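Long-range contacts in 2-(3-amino-3-carboxypropyl)histidine synthase (PDB 3LZD), which catalyses the first step of diphthamide biosynthesis, moving the 3-amino-3-carboxypropyl group of S-adenosyl-L-methionine onto a histidine of elongation factor 2 with the help of a [4Fe-4S] cluster: residues A[55-60]-A[83-88]; A[130-135]-A[162-167]; A[156-161]-A[211-216]; A[269-274]-A[299-304]; A[305-310]-A[333-338]. All coordinates share one frame; numbering follows the deposited sequence.

Contact 1: residues A[55-60]-A[83-88]; sequences AKRVLI and EVFLHG
Two neighbouring parallel strands of a beta-alpha-beta unit meet here, with Arg57 to Ile60 lying in step with Glu83 to Leu86. Five backbone hydrogen bonds run between them, starting with Glu83 N to Lys56 O (2.7 Å) and ending with His87 N to Ile60 O (2.9 Å). A water bridges Ile60 O and His87 O just beyond. Arg57, Leu59, Glu83 and Phe85 share one face of the sheet. There Arg57 and Glu83 run side by side, and Glu83 OE1 forms a salt bridge with Arg57 NE at 2.7 Å, the carboxylate plane turned 49° from the guanidinium. Arg57 sets CG opposite its N (chi1 -174°), which brings CG over the rim of one face of the Phe85 ring, while its CD comes to 3.6 Å from Phe85 CE1; a bend at chi3 then lets NE meet Glu83 OE1. Leu59 CD1 reaches across to Phe85 CB at 3.8 Å. The crossover connection is helix 67-78, which packs on the other face, against Ile60, Val84 and Leu86. On that side Ile60 CD1 slants over Val84 CG1 at 3.6 Å, Ile60 CB meets Leu86 CD2, and Val58 CG1 lies alongside Val84 CG2. Strand 57-61 is also bonded to strand 109-114 on its far edge, whereas Phe85, Leu86 and His87 pair in parallel with a strand of the second subunit, carrying the sheet across the dimer interface.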
# COMPACT_ATOMS: atom_id res chain seq x y z
N ALA A 55 12.62 22.98 -11.21
CA ALA A 55 11.48 22.13 -10.91
C ALA A 55 10.17 22.91 -10.93
O ALA A 55 10.07 24.00 -10.37
CB ALA A 55 11.67 21.45 -9.54
N LYS A 56 9.16 22.33 -11.58
CA LYS A 56 7.85 22.95 -11.68
C LYS A 56 6.77 22.20 -10.90
O LYS A 56 5.79 22.80 -10.46
CB LYS A 56 7.42 23.04 -13.15
CG LYS A 56 7.64 24.40 -13.80
CD LYS A 56 9.11 24.70 -14.03
CE LYS A 56 9.26 26.01 -14.81
NZ LYS A 56 10.68 26.37 -15.06
N ARG A 57 6.94 20.90 -10.75
CA ARG A 57 5.96 20.07 -10.05
C ARG A 57 6.68 19.13 -9.09
O ARG A 57 7.49 18.30 -9.52
CB ARG A 57 5.15 19.27 -11.09
CG ARG A 57 3.98 18.46 -10.54
CD ARG A 57 3.29 17.61 -11.62
NE ARG A 57 2.38 18.37 -12.50
CZ ARG A 57 2.72 18.93 -13.66
NH1 ARG A 57 3.97 18.84 -14.12
NH2 ARG A 57 1.81 19.58 -14.38
N VAL A 58 6.39 19.24 -7.80
CA VAL A 58 7.07 18.39 -6.83
C VAL A 58 6.12 17.61 -5.92
O VAL A 58 5.01 18.06 -5.63
CB VAL A 58 8.04 19.24 -5.96
CG1 VAL A 58 7.25 20.15 -5.04
CG2 VAL A 58 8.97 18.33 -5.16
N LEU A 59 6.57 16.43 -5.49
CA LEU A 59 5.80 15.58 -4.59
C LEU A 59 6.47 15.64 -3.21
O LEU A 59 7.69 15.54 -3.10
CB LEU A 59 5.82 14.13 -5.09
CG LEU A 59 5.07 13.12 -4.21
CD1 LEU A 59 3.56 13.39 -4.28
CD2 LEU A 59 5.39 11.70 -4.67
N ILE A 60 5.67 15.79 -2.16
CA ILE A 60 6.23 15.87 -0.81
C ILE A 60 5.79 14.71 0.07
O ILE A 60 4.59 14.54 0.30
CB ILE A 60 5.79 17.16 -0.09
CG1 ILE A 60 6.18 18.39 -0.91
CG2 ILE A 60 6.43 17.23 1.29
CD1 ILE A 60 5.83 19.71 -0.23
N GLU A 83 4.05 23.77 -8.69
CA GLU A 83 2.87 22.97 -8.40
C GLU A 83 3.32 21.91 -7.39
O GLU A 83 4.37 21.30 -7.55
CB GLU A 83 2.34 22.32 -9.68
CG GLU A 83 1.08 21.49 -9.51
CD GLU A 83 0.45 21.10 -10.84
OE1 GLU A 83 1.20 20.66 -11.74
OE2 GLU A 83 -0.79 21.22 -10.99
N VAL A 84 2.51 21.70 -6.36
CA VAL A 84 2.85 20.76 -5.31
C VAL A 84 1.77 19.71 -5.03
O VAL A 84 0.59 20.04 -4.92
CB VAL A 84 3.14 21.52 -3.99
CG1 VAL A 84 3.51 20.54 -2.88
CG2 VAL A 84 4.26 22.53 -4.23
N PHE A 85 2.20 18.45 -4.94
CA PHE A 85 1.33 17.32 -4.62
C PHE A 85 1.85 16.76 -3.28
O PHE A 85 3.06 16.74 -3.04
CB PHE A 85 1.45 16.19 -5.66
CG PHE A 85 0.98 16.54 -7.05
CD1 PHE A 85 1.26 15.68 -8.11
CD2 PHE A 85 0.29 17.72 -7.32
CE1 PHE A 85 0.88 15.98 -9.42
CE2 PHE A 85 -0.11 18.03 -8.63
CZ PHE A 85 0.20 17.16 -9.68
N LEU A 86 0.94 16.31 -2.42
CA LEU A 86 1.34 15.70 -1.17
C LEU A 86 1.19 14.20 -1.35
O LEU A 86 0.21 13.74 -1.95
CB LEU A 86 0.42 16.11 -0.03
CG LEU A 86 0.51 17.56 0.39
CD1 LEU A 86 -0.30 17.75 1.65
CD2 LEU A 86 2.01 17.94 0.60
N HIS A 87 2.16 13.43 -0.87
CA HIS A 87 2.05 11.98 -0.98
C HIS A 87 1.16 11.60 0.20
O HIS A 87 1.46 11.93 1.35
CB HIS A 87 3.42 11.31 -0.86
CG HIS A 87 3.40 9.86 -1.20
ND1 HIS A 87 4.16 8.93 -0.53
CD2 HIS A 87 2.71 9.17 -2.15
CE1 HIS A 87 3.95 7.73 -1.05
NE2 HIS A 87 3.07 7.85 -2.03
N GLY A 88 0.05 10.92 -0.08
CA GLY A 88 -0.89 10.54 0.97
C GLY A 88 -0.49 9.41 1.90
O GLY A 88 -1.04 9.29 3.01
O HOH W 1 3.13 14.17 2.52

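Contact 2: residues A[130-135]-A[162-167]; sequences PAFARV and QHIHQL
Phe132 and His165 lie past one another, running opposite ways, and form an offset edge-to-face pair: the phenyl edge is turned to the imidazole face, with centroids 5.4 Å apart and planes at 75°. Phe132 CB sits over that same imidazole as a CH-pi contact, and Gln166 CG covers the opposite face. The rotation of His165 explains the fit, because CG lies between its backbone N and carbonyl carbon (chi1 55°), turning the ring toward Phe132 and Ala133. Further out, Phe132 CE2 brings its edge to Ile164 CG2 at 3.5 Å, with the methyl in the ring plane. Ala133 N donates to Gln162 O (2.8 Å). Val135 likewise has CG1 between its own N and carbonyl carbon (chi1 63°), where it meets His163 CE1 at 3.4 Å; Gln162 CG lies over the centre of the His163 ring. One water joins Val135 O and His163 ND1, and another links Arg134 O with His165 NE2. Gln166 OE1 accepts from Val137 N. The contact thus ties the loop between strand 126-130 and helix 138-143 to the turn that leads from strand 154-159 into helix 167-176.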
# COMPACT_ATOMS: atom_id res chain seq x y z
N PRO A 130 15.95 16.30 6.98
CA PRO A 130 16.07 15.64 8.28
C PRO A 130 15.47 16.46 9.44
O PRO A 130 15.53 17.69 9.45
CB PRO A 130 17.58 15.47 8.46
CG PRO A 130 18.11 15.47 7.07
CD PRO A 130 17.28 16.51 6.37
N ALA A 131 14.90 15.76 10.41
CA ALA A 131 14.32 16.40 11.58
C ALA A 131 15.34 16.33 12.72
O ALA A 131 15.86 15.26 13.03
CB ALA A 131 13.03 15.68 11.98
N PHE A 132 15.61 17.47 13.34
CA PHE A 132 16.56 17.52 14.44
C PHE A 132 15.85 18.02 15.69
O PHE A 132 15.26 19.10 15.68
CB PHE A 132 17.73 18.45 14.10
CG PHE A 132 18.54 17.98 12.92
CD1 PHE A 132 18.37 18.55 11.67
CD2 PHE A 132 19.43 16.92 13.05
CE1 PHE A 132 19.07 18.07 10.57
CE2 PHE A 132 20.13 16.43 11.96
CZ PHE A 132 19.95 17.01 10.72
N ALA A 133 15.90 17.23 16.75
CA ALA A 133 15.27 17.61 18.02
C ALA A 133 16.16 18.63 18.70
O ALA A 133 17.39 18.52 18.67
CB ALA A 133 15.09 16.39 18.91
N ARG A 134 15.55 19.62 19.32
CA ARG A 134 16.30 20.67 19.99
C ARG A 134 17.00 20.26 21.29
O ARG A 134 18.08 20.74 21.59
CB ARG A 134 15.38 21.85 20.28
CG ARG A 134 16.10 23.11 20.70
CD ARG A 134 15.15 24.29 20.72
NE ARG A 134 14.56 24.53 19.40
CZ ARG A 134 15.18 25.15 18.39
NH1 ARG A 134 16.42 25.60 18.54
NH2 ARG A 134 14.55 25.32 17.24
N VAL A 135 16.39 19.35 22.05
CA VAL A 135 16.95 18.98 23.34
C VAL A 135 18.47 18.78 23.45
O VAL A 135 19.08 18.01 22.70
CB VAL A 135 16.25 17.72 23.90
CG1 VAL A 135 16.50 16.52 22.98
CG2 VAL A 135 16.77 17.44 25.31
N GLN A 162 17.48 12.12 15.12
CA GLN A 162 17.02 13.36 15.75
C GLN A 162 17.95 14.00 16.77
O GLN A 162 17.79 15.19 17.09
CB GLN A 162 15.64 13.13 16.39
CG GLN A 162 15.68 12.21 17.59
CD GLN A 162 14.30 11.95 18.15
OE1 GLN A 162 13.55 12.88 18.43
NE2 GLN A 162 13.95 10.68 18.31
N HIS A 163 18.92 13.24 17.30
CA HIS A 163 19.86 13.80 18.27
C HIS A 163 21.29 13.79 17.74
O HIS A 163 22.24 14.09 18.48
CB HIS A 163 19.82 13.00 19.58
CG HIS A 163 18.46 12.95 20.21
ND1 HIS A 163 17.74 14.08 20.51
CD2 HIS A 163 17.68 11.90 20.56
CE1 HIS A 163 16.57 13.73 21.01
NE2 HIS A 163 16.51 12.42 21.05
N ILE A 164 21.45 13.46 16.46
CA ILE A 164 22.77 13.34 15.84
C ILE A 164 23.64 14.60 15.90
O ILE A 164 24.85 14.51 16.05
CB ILE A 164 22.64 12.84 14.36
CG1 ILE A 164 23.98 12.27 13.86
CG2 ILE A 164 22.17 13.95 13.45
CD1 ILE A 164 24.36 10.94 14.51
N HIS A 165 23.02 15.77 15.79
CA HIS A 165 23.76 17.02 15.85
C HIS A 165 24.32 17.21 17.25
O HIS A 165 25.23 18.00 17.44
CB HIS A 165 22.85 18.20 15.51
CG HIS A 165 21.62 18.28 16.36
ND1 HIS A 165 20.70 17.26 16.42
CD2 HIS A 165 21.17 19.26 17.18
CE1 HIS A 165 19.72 17.60 17.25
NE2 HIS A 165 19.99 18.81 17.73
N GLN A 166 23.78 16.48 18.22
CA GLN A 166 24.24 16.60 19.60
C GLN A 166 25.40 15.67 19.95
O GLN A 166 25.97 15.76 21.04
CB GLN A 166 23.08 16.33 20.56
CG GLN A 166 22.01 17.42 20.59
CD GLN A 166 22.33 18.55 21.55
OE1 GLN A 166 22.80 18.32 22.67
NE2 GLN A 166 22.06 19.78 21.12
N LEU A 167 25.79 14.79 19.03
CA LEU A 167 26.87 13.85 19.28
C LEU A 167 28.22 14.51 19.55
O LEU A 167 29.01 14.02 20.37
CB LEU A 167 26.98 12.86 18.13
CG LEU A 167 27.27 11.42 18.50
CD1 LEU A 167 26.24 10.94 19.53
CD2 LEU A 167 27.23 10.55 17.25
O HOH W 2 18.72 16.57 20.35
O HOH W 3 19.90 21.10 19.40

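Contact 3: residues A[156-161]-A[211-216]; sequences IVTTTA and ILFIGS
Strands 154-159 and 210-214 are parallel neighbours in the middle of a mixed five-stranded sheet, with helix 167-176 packed on one face and helix 219-228 on the other. Ile156, Val157 and Thr158 stand in step with Ile211, Leu212 and Phe213. Three backbone hydrogen bonds hold them: Leu212 N to Ile156 O at 2.7 Å, Thr158 N to Leu212 O at 2.9 Å, and Ile214 N to Thr158 O at 3.0 Å. Threonine hydroxyls add two more. Thr158 holds OG1 between its backbone N and carbonyl carbon (chi1 61°), from where it donates to Leu212 O at 3.0 Å, tilted from the carbonyl plane, so that one residue grips this buried oxygen twice. A valine in its place would probably cost Leu212 O its second donor, leaving the carbonyl held by the backbone N of that residue alone within this strand pair. Among the apolar contacts, Ile156 CD1 slants across Ile211 CG1 at 4.0 Å, on the side of helix 219-228, while Val157 and Leu212 face helix 167-176. The ring of Phe213 is met at its edge, in plane, by the Thr160 methyl, CG2 to CZ at 3.8 Å. Thr159 OG1, turned trans to the backbone N of its residue (chi1 -169°), donates to Ile214 O over 2.7 Å.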
# COMPACT_ATOMS: atom_id res chain seq x y z
N ILE A 156 31.64 3.36 23.36
CA ILE A 156 31.10 3.57 22.02
C ILE A 156 29.84 4.42 22.21
O ILE A 156 28.97 4.07 23.02
CB ILE A 156 30.72 2.23 21.36
CG1 ILE A 156 31.96 1.35 21.22
CG2 ILE A 156 30.03 2.48 20.01
CD1 ILE A 156 31.66 -0.09 20.82
N VAL A 157 29.73 5.52 21.47
CA VAL A 157 28.56 6.38 21.63
C VAL A 157 27.69 6.37 20.38
O VAL A 157 28.18 6.55 19.26
CB VAL A 157 29.01 7.82 21.99
CG1 VAL A 157 27.81 8.74 22.13
CG2 VAL A 157 29.79 7.78 23.31
N THR A 158 26.40 6.17 20.60
CA THR A 158 25.41 6.07 19.53
C THR A 158 24.15 6.85 19.86
O THR A 158 23.85 7.11 21.03
CB THR A 158 24.96 4.61 19.32
OG1 THR A 158 24.36 4.11 20.52
CG2 THR A 158 26.14 3.72 18.99
N THR A 159 23.40 7.21 18.82
CA THR A 159 22.14 7.91 18.99
C THR A 159 21.32 7.75 17.71
O THR A 159 21.78 7.13 16.75
CB THR A 159 22.37 9.42 19.31
OG1 THR A 159 21.13 10.00 19.72
CG2 THR A 159 22.89 10.17 18.10
N THR A 160 20.11 8.28 17.71
CA THR A 160 19.25 8.22 16.53
C THR A 160 19.38 9.56 15.79
O THR A 160 19.92 10.54 16.32
CB THR A 160 17.76 8.06 16.92
OG1 THR A 160 17.40 9.12 17.81
CG2 THR A 160 17.50 6.71 17.58
N ALA A 161 18.85 9.60 14.57
CA ALA A 161 18.91 10.77 13.70
C ALA A 161 18.56 12.10 14.35
O ALA A 161 19.26 13.08 14.18
CB ALA A 161 18.00 10.54 12.48
N ILE A 211 28.65 0.21 25.34
CA ILE A 211 27.98 1.13 24.41
C ILE A 211 27.01 2.08 25.12
O ILE A 211 26.21 1.64 25.95
CB ILE A 211 27.16 0.35 23.34
CG1 ILE A 211 28.10 -0.53 22.49
CG2 ILE A 211 26.40 1.35 22.43
CD1 ILE A 211 27.38 -1.54 21.59
N LEU A 212 27.10 3.37 24.81
CA LEU A 212 26.16 4.33 25.38
C LEU A 212 25.15 4.71 24.28
O LEU A 212 25.55 5.06 23.16
CB LEU A 212 26.87 5.60 25.84
CG LEU A 212 26.00 6.83 26.22
CD1 LEU A 212 25.08 6.55 27.40
CD2 LEU A 212 26.93 7.94 26.56
N PHE A 213 23.86 4.59 24.59
CA PHE A 213 22.83 4.99 23.63
C PHE A 213 22.11 6.22 24.19
O PHE A 213 21.61 6.21 25.33
CB PHE A 213 21.81 3.87 23.38
CG PHE A 213 20.63 4.31 22.54
CD1 PHE A 213 20.75 4.44 21.16
CD2 PHE A 213 19.42 4.66 23.15
CE1 PHE A 213 19.68 4.91 20.38
CE2 PHE A 213 18.34 5.13 22.39
CZ PHE A 213 18.47 5.26 20.99
N ILE A 214 22.06 7.29 23.40
CA ILE A 214 21.37 8.51 23.80
C ILE A 214 20.04 8.60 23.05
O ILE A 214 20.03 8.75 21.83
CB ILE A 214 22.18 9.77 23.46
CG1 ILE A 214 23.55 9.70 24.13
CG2 ILE A 214 21.41 11.02 23.92
CD1 ILE A 214 24.45 10.89 23.80
N GLY A 215 18.94 8.48 23.78
CA GLY A 215 17.63 8.56 23.15
C GLY A 215 16.52 7.97 23.99
O GLY A 215 16.75 7.46 25.09
N SER A 216 15.30 8.05 23.48
CA SER A 216 14.14 7.51 24.17
C SER A 216 13.76 6.18 23.52
O SER A 216 14.27 5.83 22.46
CB SER A 216 12.96 8.48 24.06
OG SER A 216 13.30 9.75 24.59

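Contact 4: residues A[269-274]-A[299-304]; sequences VIVSIK and LIVMND
Beyond the last strand residues, Lys274 reaches across to the other segment and grips two consecutive side chains with one ammonium. NZ forms a salt bridge with Asp304 OD1 at 2.8 Å, meeting it nearly along the C-O axis, and a longer hydrogen bond to Asn303 OD1 at 3.2 Å, there from above the amide plane. Its chain runs straight to a final bend at chi4 (-61°), which turns the nitrogen toward this pair; a third partner, Asp96, makes a further salt bridge. Before this polar end comes the parallel pairing of a beta-alpha-beta unit, strands 266-272 and 296-302 joined through helix 280-292. Backbone bonds run from Ile300 N to Val269 O (2.7 Å) through to Ile273 N to Met302 O. Ser272 OG does double duty: it donates to Asn303 O at 2.9 Å and accepts from Lys274 N in an ST turn. Ile270 CG2 touches Met302 SD at 3.6 Å on one face. Past the strand, Ile273 lies across Val301, CG2 to CG1 at 3.6 Å. Strand 296-302 also pairs with a strand of the second subunit. The Lys274 side chain lies about 7 Å from the iron-sulfur cluster. Bonded to Asn303, Asp304 and Asp96, its ammonium would probably offset part of the negative charge of the two carboxylates while it links the ends of the two strands.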
# COMPACT_ATOMS: atom_id res chain seq x y z
N VAL A 269 7.19 -16.60 2.66
CA VAL A 269 8.44 -15.83 2.79
C VAL A 269 8.18 -14.51 2.10
O VAL A 269 8.07 -14.43 0.87
CB VAL A 269 9.61 -16.58 2.14
CG1 VAL A 269 10.88 -15.74 2.24
CG2 VAL A 269 9.81 -17.92 2.84
N ILE A 270 8.11 -13.46 2.91
CA ILE A 270 7.75 -12.13 2.45
C ILE A 270 8.83 -11.11 2.13
O ILE A 270 9.83 -11.00 2.84
CB ILE A 270 6.79 -11.47 3.49
CG1 ILE A 270 5.60 -12.40 3.74
CG2 ILE A 270 6.31 -10.11 2.99
CD1 ILE A 270 4.90 -12.15 5.07
N VAL A 271 8.61 -10.37 1.04
CA VAL A 271 9.50 -9.28 0.67
C VAL A 271 8.63 -8.05 0.46
O VAL A 271 7.42 -8.15 0.24
CB VAL A 271 10.28 -9.54 -0.64
CG1 VAL A 271 11.31 -10.64 -0.43
CG2 VAL A 271 9.32 -9.87 -1.76
N SER A 272 9.24 -6.88 0.56
CA SER A 272 8.54 -5.62 0.36
C SER A 272 9.18 -4.91 -0.82
O SER A 272 10.39 -4.88 -0.94
CB SER A 272 8.67 -4.74 1.60
OG SER A 272 8.24 -3.42 1.29
N ILE A 273 8.36 -4.34 -1.70
CA ILE A 273 8.92 -3.65 -2.85
C ILE A 273 9.44 -2.25 -2.52
O ILE A 273 9.83 -1.50 -3.42
CB ILE A 273 7.90 -3.56 -4.00
CG1 ILE A 273 6.62 -2.87 -3.51
CG2 ILE A 273 7.59 -4.95 -4.51
CD1 ILE A 273 5.68 -2.48 -4.64
N LYS A 274 9.41 -1.87 -1.24
CA LYS A 274 9.94 -0.56 -0.85
C LYS A 274 11.42 -0.61 -1.23
O LYS A 274 12.12 -1.55 -0.85
CB LYS A 274 9.77 -0.32 0.66
CG LYS A 274 8.31 -0.04 1.07
CD LYS A 274 8.17 0.18 2.57
CE LYS A 274 6.70 0.11 3.03
NZ LYS A 274 5.81 1.13 2.40
N LEU A 299 7.24 -17.58 -1.95
CA LEU A 299 7.72 -16.20 -1.87
C LEU A 299 6.53 -15.25 -2.09
O LEU A 299 5.79 -15.36 -3.09
CB LEU A 299 8.83 -15.97 -2.90
CG LEU A 299 9.65 -14.68 -2.84
CD1 LEU A 299 11.08 -14.98 -3.23
CD2 LEU A 299 9.05 -13.61 -3.77
N ILE A 300 6.34 -14.33 -1.15
CA ILE A 300 5.24 -13.37 -1.22
C ILE A 300 5.76 -11.94 -1.37
O ILE A 300 6.61 -11.50 -0.61
CB ILE A 300 4.37 -13.44 0.06
CG1 ILE A 300 3.81 -14.86 0.21
CG2 ILE A 300 3.24 -12.39 0.00
CD1 ILE A 300 3.28 -15.18 1.60
N VAL A 301 5.23 -11.24 -2.37
CA VAL A 301 5.60 -9.86 -2.67
C VAL A 301 4.52 -8.88 -2.17
O VAL A 301 3.35 -9.01 -2.52
CB VAL A 301 5.76 -9.67 -4.19
CG1 VAL A 301 6.16 -8.24 -4.50
CG2 VAL A 301 6.81 -10.63 -4.73
N MET A 302 4.93 -7.91 -1.36
CA MET A 302 4.01 -6.89 -0.82
C MET A 302 4.69 -5.51 -0.81
O MET A 302 5.86 -5.37 -1.16
CB MET A 302 3.64 -7.21 0.63
CG MET A 302 3.20 -8.62 0.89
SD MET A 302 2.92 -8.87 2.66
CE MET A 302 1.28 -8.05 2.86
N ASN A 303 3.93 -4.50 -0.40
CA ASN A 303 4.48 -3.17 -0.25
C ASN A 303 4.47 -3.02 1.26
O ASN A 303 5.46 -3.32 1.92
CB ASN A 303 3.59 -2.10 -0.89
CG ASN A 303 4.01 -0.69 -0.51
OD1 ASN A 303 5.20 -0.43 -0.28
ND2 ASN A 303 3.05 0.22 -0.42
N ASP A 304 3.34 -2.58 1.81
CA ASP A 304 3.22 -2.48 3.25
C ASP A 304 2.98 -3.91 3.71
O ASP A 304 2.04 -4.58 3.27
CB ASP A 304 2.03 -1.59 3.64
CG ASP A 304 2.11 -0.19 3.02
OD1 ASP A 304 3.22 0.38 2.98
OD2 ASP A 304 1.06 0.35 2.59

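Contact 5: residues A[305-310]-A[333-338]; sequences VNYHKL and AWRKPV
Tyr307, in the first turn of the short, weakly bonded helix 307-310, lies against the loop that leads into strand 338-339, at the surface of the domain built round the parallel sheet of strands 266-272 and 296-302. Asn306 caps this helix, OD1 accepting from Lys309 N. Along the loop, Ala333 comes first, its O reaching Tyr307 CD2 at 3.4 Å. Trp334 follows: Tyr307 CB sits over the centre of its six-membered ring in a CH-pi contact, 4.0 Å from the centroid, while Val338 CG2 covers the opposite face. The two aromatic rings meet obliquely, planes at 52°. Val305 CG1 comes in at the indole edge, in plane, 3.8 Å from CZ2, and Leu310 CD1 touches CH2. Next, Arg335 lays its backbone N over the centre of the phenol ring, and its CG presses on Tyr307 CE2 from across. With chi1 at -178° the tyrosine runs out from the helix to span Ala333 to Lys336; an alanine at this position would probably open a gap beside Trp334 and uncover the backbone of Arg335. Lys336 closes the series: its extended chain runs across the phenol on its way to a hydrogen bond with Phe315 O, bringing CE to 3.2 Å from Tyr307 OH.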
# COMPACT_ATOMS: atom_id res chain seq x y z
N VAL A 305 3.84 -4.39 4.60
CA VAL A 305 3.72 -5.74 5.12
C VAL A 305 2.86 -5.81 6.38
O VAL A 305 3.21 -5.23 7.40
CB VAL A 305 5.11 -6.32 5.46
CG1 VAL A 305 4.97 -7.61 6.28
CG2 VAL A 305 5.89 -6.57 4.18
N ASN A 306 1.73 -6.49 6.30
CA ASN A 306 0.89 -6.66 7.47
C ASN A 306 0.09 -7.95 7.35
O ASN A 306 -0.29 -8.36 6.25
CB ASN A 306 -0.04 -5.46 7.68
CG ASN A 306 -1.08 -5.33 6.61
OD1 ASN A 306 -1.90 -6.23 6.42
ND2 ASN A 306 -1.06 -4.21 5.90
N TYR A 307 -0.12 -8.60 8.49
CA TYR A 307 -0.81 -9.88 8.56
C TYR A 307 -2.21 -9.95 7.93
O TYR A 307 -2.53 -10.92 7.24
CB TYR A 307 -0.90 -10.32 10.02
CG TYR A 307 -1.57 -11.66 10.18
CD1 TYR A 307 -0.94 -12.82 9.74
CD2 TYR A 307 -2.85 -11.76 10.70
CE1 TYR A 307 -1.59 -14.05 9.81
CE2 TYR A 307 -3.50 -12.98 10.78
CZ TYR A 307 -2.86 -14.13 10.33
OH TYR A 307 -3.50 -15.35 10.41
N HIS A 308 -3.04 -8.95 8.18
CA HIS A 308 -4.39 -8.94 7.64
C HIS A 308 -4.51 -9.27 6.15
O HIS A 308 -5.42 -9.98 5.74
CB HIS A 308 -5.07 -7.59 7.86
CG HIS A 308 -6.41 -7.48 7.20
ND1 HIS A 308 -7.54 -8.11 7.69
CD2 HIS A 308 -6.79 -6.89 6.05
CE1 HIS A 308 -8.55 -7.90 6.87
NE2 HIS A 308 -8.12 -7.16 5.86
N LYS A 309 -3.60 -8.75 5.34
CA LYS A 309 -3.67 -9.02 3.91
C LYS A 309 -3.40 -10.49 3.61
O LYS A 309 -3.84 -11.03 2.59
CB LYS A 309 -2.66 -8.16 3.16
CG LYS A 309 -2.80 -6.66 3.38
CD LYS A 309 -1.65 -5.92 2.69
CE LYS A 309 -1.68 -4.42 2.94
NZ LYS A 309 -0.48 -3.76 2.37
N LEU A 310 -2.67 -11.14 4.52
CA LEU A 310 -2.30 -12.54 4.34
C LEU A 310 -3.19 -13.59 5.01
O LEU A 310 -3.07 -14.78 4.70
CB LEU A 310 -0.86 -12.73 4.85
CG LEU A 310 0.18 -11.72 4.35
CD1 LEU A 310 1.52 -12.00 5.01
CD2 LEU A 310 0.29 -11.78 2.84
N ALA A 333 -0.44 -7.99 15.99
CA ALA A 333 -1.20 -8.05 14.75
C ALA A 333 -1.08 -9.39 14.04
O ALA A 333 -1.98 -9.80 13.29
CB ALA A 333 -0.77 -6.92 13.82
N TRP A 334 0.03 -10.08 14.26
CA TRP A 334 0.28 -11.37 13.62
C TRP A 334 -0.34 -12.52 14.40
O TRP A 334 0.08 -12.82 15.52
CB TRP A 334 1.79 -11.59 13.46
CG TRP A 334 2.39 -10.65 12.48
CD1 TRP A 334 2.67 -9.33 12.67
CD2 TRP A 334 2.69 -10.94 11.12
NE1 TRP A 334 3.12 -8.77 11.50
CE2 TRP A 334 3.14 -9.73 10.53
CE3 TRP A 334 2.63 -12.09 10.33
CZ2 TRP A 334 3.52 -9.65 9.19
CZ3 TRP A 334 3.00 -12.01 8.99
CH2 TRP A 334 3.45 -10.79 8.44
N ARG A 335 -1.33 -13.17 13.80
CA ARG A 335 -2.03 -14.27 14.44
C ARG A 335 -1.33 -15.62 14.25
O ARG A 335 -1.69 -16.61 14.88
CB ARG A 335 -3.47 -14.35 13.91
CG ARG A 335 -4.25 -13.04 13.99
CD ARG A 335 -4.34 -12.50 15.41
NE ARG A 335 -5.01 -13.45 16.30
CZ ARG A 335 -5.15 -13.28 17.61
NH1 ARG A 335 -4.66 -12.19 18.20
NH2 ARG A 335 -5.77 -14.20 18.34
N LYS A 336 -0.32 -15.64 13.38
CA LYS A 336 0.46 -16.85 13.14
C LYS A 336 1.91 -16.47 13.43
O LYS A 336 2.27 -15.29 13.37
CB LYS A 336 0.33 -17.29 11.68
CG LYS A 336 -1.06 -17.77 11.30
CD LYS A 336 -1.18 -17.92 9.80
CE LYS A 336 -2.60 -18.22 9.37
NZ LYS A 336 -2.77 -17.97 7.90
N PRO A 337 2.76 -17.45 13.77
CA PRO A 337 4.16 -17.11 14.05
C PRO A 337 4.83 -16.44 12.86
O PRO A 337 4.69 -16.89 11.71
CB PRO A 337 4.78 -18.46 14.40
CG PRO A 337 3.97 -19.42 13.61
CD PRO A 337 2.56 -18.91 13.78
N VAL A 338 5.55 -15.35 13.12
CA VAL A 338 6.26 -14.63 12.07
C VAL A 338 7.72 -14.46 12.52
O VAL A 338 7.99 -13.98 13.62
CB VAL A 338 5.58 -13.26 11.79
CG1 VAL A 338 5.54 -12.41 13.05
CG2 VAL A 338 6.31 -12.54 10.66

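In the fold
Contacts 1, 3 and 4 are buried parallel strand pairs, one in each of three sheets; contact 2 is partly buried and contact 5 lies at the surface, and these two join loops and helix starts mainly by ring packing, with a backbone bond and waters in contact 2. Contacts 1 and 4 belong to beta-alpha-beta units, each with a salt bridge at one end, and with contact 5 reach the dimer interface, whereas contact 3 stays within its subunit and uses threonine hydroxyls. Contact 2 packs beside contact 3, Leu167 lying on Val157 and Thr159. Contact 5 continues contact 4: Leu310 and Val305 cover Ile270, and Lys309 NZ bonds Asp304 O. Contacts 2 and 3 lie across the chain's centre from both.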